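Local structure of lytic switch protein BZLF1 (Human herpesvirus 4, 2C9L) at residues K34-R42 / V54-D63. The protein acts as a bZIP transcription factor that binds methylated viral DNA as a homodimer and switches the virus from latency to the lytic cycle. The protein carries 2 engineered substitutions. Sequence-based numbering, arbitrary orientation.
Sequences KSSENDRLR and VDSIIPRTPD
Arg42 and Ser35, a little under two turns apart on the long helix 2-48, dock the C-terminal tail, which folds back along that helix, in a mainly polar contact. The Arg42 guanidinium meets the backbone where the tail leaves the short helix 54-57: NH1 and NH2 both donate to Ile58 O, each at 2.8 Å, with the oxygen lying in the guanidinium plane. NH2 also makes a weak bond to Pro59 O. Further back, Arg42 NE donates to Asn38 OD1 (2.7 Å), and together with the two bonds to Ile58 O this fixes the rotation of the guanidinium. Glu37 of the second subunit forms a salt bridge with Arg42 NH2 and is also a polar partner of Asn38. Helix 2-48 is the continuous helix of the bZIP fold, and here, in its leucine-zipper region, the returning tail runs antiparallel to it and also touches the second subunit of the homodimer. Arg60 lies over Arg42, its CG 3.6 Å above the centre of one guanidinium face, while Arg42 CD sits over a face of the Arg60 guanidinium, offset toward its rim; the two planes are 28° apart. Asp55 and Asp39 probably offset the closeness of these like charges: Asp55 OD2 takes Arg60 NE at 2.6 Å, and Asp39 OD2 forms a longer salt bridge to Arg60 NH1 (3.5 Å). A chi1 of -171° turns the Ser35 hydroxyl toward the tail, and OG donates to Asp63 OD2 at 2.8 Å, on its syn side but 31° out of the carboxylate plane; the same carboxylate pairs with Lys34 of the second subunit.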
loop_
_atom_site.group_PDB
_atom_site.type_symbol
_atom_site.label_atom_id
_atom_site.label_comp_id
_atom_site.label_asym_id
_atom_site.label_seq_id
_atom_site.Cartn_x
_atom_site.Cartn_y
_atom_site.Cartn_z
ATOM N N LYS C 34 -5.536 4.935 -2.083
ATOM C CA LYS C 34 -5.778 4.383 -3.419
ATOM C C LYS C 34 -7.128 3.682 -3.463
ATOM O O LYS C 34 -7.823 3.705 -4.481
ATOM C CB LYS C 34 -4.693 3.366 -3.791
ATOM C CG LYS C 34 -3.299 3.939 -3.972
ATOM C CD LYS C 34 -3.211 4.848 -5.186
ATOM C CE LYS C 34 -1.760 5.217 -5.481
ATOM N NZ LYS C 34 -1.613 6.024 -6.723
ATOM N N SER C 35 -7.495 3.050 -2.354
ATOM C CA SER C 35 -8.760 2.341 -2.279
ATOM C C SER C 35 -9.930 3.324 -2.302
ATOM O O SER C 35 -10.933 3.080 -2.963
ATOM C CB SER C 35 -8.812 1.495 -1.007
ATOM O OG SER C 35 -9.937 0.639 -1.020
ATOM N N SER C 36 -9.804 4.434 -1.582
ATOM C CA SER C 36 -10.872 5.424 -1.562
ATOM C C SER C 36 -10.963 6.074 -2.943
ATOM O O SER C 36 -12.056 6.303 -3.453
ATOM C CB SER C 36 -10.607 6.479 -0.487
ATOM O OG SER C 36 -9.384 7.140 -0.728
ATOM N N GLU C 37 -9.817 6.364 -3.553
ATOM C CA GLU C 37 -9.811 6.952 -4.890
ATOM C C GLU C 37 -10.501 5.997 -5.867
ATOM O O GLU C 37 -11.257 6.428 -6.727
ATOM C CB GLU C 37 -8.384 7.212 -5.376
ATOM C CG GLU C 37 -8.306 7.622 -6.849
ATOM C CD GLU C 37 -6.878 7.768 -7.358
ATOM O OE1 GLU C 37 -6.132 8.605 -6.808
ATOM O OE2 GLU C 37 -6.503 7.045 -8.310
ATOM N N ASN C 38 -10.223 4.703 -5.729
ATOM C CA ASN C 38 -10.826 3.682 -6.586
ATOM C C ASN C 38 -12.347 3.789 -6.478
ATOM O O ASN C 38 -13.053 3.691 -7.477
ATOM C CB ASN C 38 -10.352 2.283 -6.156
ATOM C CG ASN C 38 -10.990 1.152 -6.968
ATOM O OD1 ASN C 38 -12.148 0.794 -6.759
ATOM N ND2 ASN C 38 -10.226 0.587 -7.901
ATOM N N ASP C 39 -12.841 4.004 -5.263
ATOM C CA ASP C 39 -14.277 4.130 -5.039
ATOM C C ASP C 39 -14.828 5.414 -5.652
ATOM O O ASP C 39 -15.974 5.447 -6.115
ATOM C CB ASP C 39 -14.584 4.100 -3.540
ATOM C CG ASP C 39 -14.288 2.751 -2.910
ATOM O OD1 ASP C 39 -14.271 2.667 -1.663
ATOM O OD2 ASP C 39 -14.079 1.773 -3.664
ATOM N N ARG C 40 -14.024 6.473 -5.655
ATOM C CA ARG C 40 -14.473 7.735 -6.226
ATOM C C ARG C 40 -14.570 7.656 -7.742
ATOM O O ARG C 40 -15.536 8.130 -8.338
ATOM C CB ARG C 40 -13.534 8.876 -5.833
ATOM C CG ARG C 40 -13.545 9.211 -4.351
ATOM C CD ARG C 40 -12.934 10.583 -4.115
ATOM N NE ARG C 40 -13.659 11.611 -4.858
ATOM C CZ ARG C 40 -13.385 12.911 -4.812
ATOM N NH1 ARG C 40 -12.394 13.361 -4.054
ATOM N NH2 ARG C 40 -14.104 13.762 -5.528
ATOM N N LEU C 41 -13.571 7.053 -8.371
ATOM C CA LEU C 41 -13.569 6.928 -9.818
ATOM C C LEU C 41 -14.698 6.013 -10.306
ATOM O O LEU C 41 -15.274 6.248 -11.367
ATOM C CB LEU C 41 -12.209 6.413 -10.300
ATOM C CG LEU C 41 -11.036 7.399 -10.233
ATOM C CD1 LEU C 41 -9.730 6.649 -9.994
ATOM C CD2 LEU C 41 -10.972 8.207 -11.528
ATOM N N ARG C 42 -15.011 4.972 -9.539
ATOM C CA ARG C 42 -16.083 4.052 -9.922
ATOM C C ARG C 42 -17.440 4.759 -9.854
ATOM O O ARG C 42 -18.341 4.468 -10.641
ATOM C CB ARG C 42 -16.107 2.818 -9.006
ATOM C CG ARG C 42 -14.996 1.795 -9.273
ATOM C CD ARG C 42 -15.044 0.648 -8.263
ATOM N NE ARG C 42 -13.975 -0.330 -8.453
ATOM C CZ ARG C 42 -13.946 -1.233 -9.426
ATOM N NH1 ARG C 42 -14.933 -1.296 -10.309
ATOM N NH2 ARG C 42 -12.932 -2.080 -9.515
ATOM N N VAL C 54 -19.846 -0.940 -14.322
ATOM C CA VAL C 54 -18.433 -0.871 -13.979
ATOM C C VAL C 54 -17.893 -2.111 -13.266
ATOM O O VAL C 54 -16.863 -2.658 -13.658
ATOM C CB VAL C 54 -18.149 0.357 -13.102
ATOM C CG1 VAL C 54 -16.656 0.500 -12.884
ATOM C CG2 VAL C 54 -18.723 1.606 -13.763
ATOM N N ASP C 55 -18.588 -2.555 -12.226
ATOM C CA ASP C 55 -18.150 -3.716 -11.460
ATOM C C ASP C 55 -17.942 -4.963 -12.306
ATOM O O ASP C 55 -17.182 -5.852 -11.928
ATOM C CB ASP C 55 -19.147 -4.020 -10.340
ATOM C CG ASP C 55 -19.305 -2.864 -9.374
ATOM O OD1 ASP C 55 -20.040 -1.908 -9.697
ATOM O OD2 ASP C 55 -18.681 -2.904 -8.296
ATOM N N SER C 56 -18.620 -5.029 -13.447
ATOM C CA SER C 56 -18.498 -6.179 -14.331
ATOM C C SER C 56 -17.292 -6.046 -15.249
ATOM O O SER C 56 -16.661 -7.039 -15.608
ATOM C CB SER C 56 -19.767 -6.337 -15.170
ATOM O OG SER C 56 -20.896 -6.534 -14.338
ATOM N N ILE C 57 -16.979 -4.813 -15.632
ATOM C CA ILE C 57 -15.845 -4.552 -16.508
ATOM C C ILE C 57 -14.544 -4.667 -15.726
ATOM O O ILE C 57 -13.719 -5.546 -15.989
ATOM C CB ILE C 57 -15.931 -3.142 -17.117
ATOM C CG1 ILE C 57 -17.199 -3.019 -17.961
ATOM C CG2 ILE C 57 -14.692 -2.858 -17.950
ATOM C CD1 ILE C 57 -17.421 -1.636 -18.516
ATOM N N ILE C 58 -14.362 -3.766 -14.767
ATOM C CA ILE C 58 -13.166 -3.769 -13.938
ATOM C C ILE C 58 -13.560 -4.287 -12.565
ATOM O O ILE C 58 -13.886 -3.512 -11.664
ATOM C CB ILE C 58 -12.574 -2.353 -13.800
ATOM C CG1 ILE C 58 -12.286 -1.774 -15.187
ATOM C CG2 ILE C 58 -11.289 -2.403 -12.977
ATOM C CD1 ILE C 58 -11.718 -0.364 -15.161
ATOM N N PRO C 59 -13.533 -5.618 -12.386
ATOM C CA PRO C 59 -13.900 -6.219 -11.103
ATOM C C PRO C 59 -13.158 -5.609 -9.923
ATOM O O PRO C 59 -12.004 -5.201 -10.044
ATOM C CB PRO C 59 -13.571 -7.699 -11.310
ATOM C CG PRO C 59 -12.454 -7.665 -12.309
ATOM C CD PRO C 59 -12.935 -6.621 -13.283
ATOM N N ARG C 60 -13.837 -5.539 -8.785
ATOM C CA ARG C 60 -13.253 -4.989 -7.573
ATOM C C ARG C 60 -12.267 -5.980 -6.965
ATOM O O ARG C 60 -12.373 -7.186 -7.175
ATOM C CB ARG C 60 -14.352 -4.676 -6.560
ATOM C CG ARG C 60 -15.245 -3.512 -6.942
ATOM C CD ARG C 60 -16.507 -3.504 -6.095
ATOM N NE ARG C 60 -17.234 -2.242 -6.200
ATOM C CZ ARG C 60 -16.837 -1.106 -5.637
ATOM N NH1 ARG C 60 -15.719 -1.075 -4.924
ATOM N NH2 ARG C 60 -17.557 -0.002 -5.786
ATOM N N THR C 61 -11.302 -5.461 -6.217
ATOM C CA THR C 61 -10.301 -6.293 -5.561
ATOM C C THR C 61 -10.521 -6.185 -4.059
ATOM O O THR C 61 -10.963 -5.147 -3.566
ATOM C CB THR C 61 -8.865 -5.812 -5.897
ATOM O OG1 THR C 61 -8.556 -6.147 -7.254
ATOM C CG2 THR C 61 -7.840 -6.458 -4.975
ATOM N N PRO C 62 -10.239 -7.260 -3.311
ATOM C CA PRO C 62 -10.435 -7.179 -1.863
ATOM C C PRO C 62 -9.441 -6.198 -1.249
ATOM O O PRO C 62 -8.637 -5.588 -1.959
ATOM C CB PRO C 62 -10.202 -8.616 -1.405
ATOM C CG PRO C 62 -9.208 -9.129 -2.407
ATOM C CD PRO C 62 -9.773 -8.601 -3.704
ATOM N N ASP C 63 -9.503 -6.040 0.067
ATOM C CA ASP C 63 -8.603 -5.136 0.765
ATOM C C ASP C 63 -8.138 -5.762 2.076
ATOM O O ASP C 63 -8.676 -6.829 2.444
ATOM C CB ASP C 63 -9.306 -3.806 1.049
ATOM C CG ASP C 63 -9.752 -3.094 -0.217
ATOM O OD1 ASP C 63 -10.605 -3.643 -0.947
ATOM O OD2 ASP C 63 -9.249 -1.980 -0.481
ATOM O OXT ASP C 63 -7.246 -5.175 2.724
#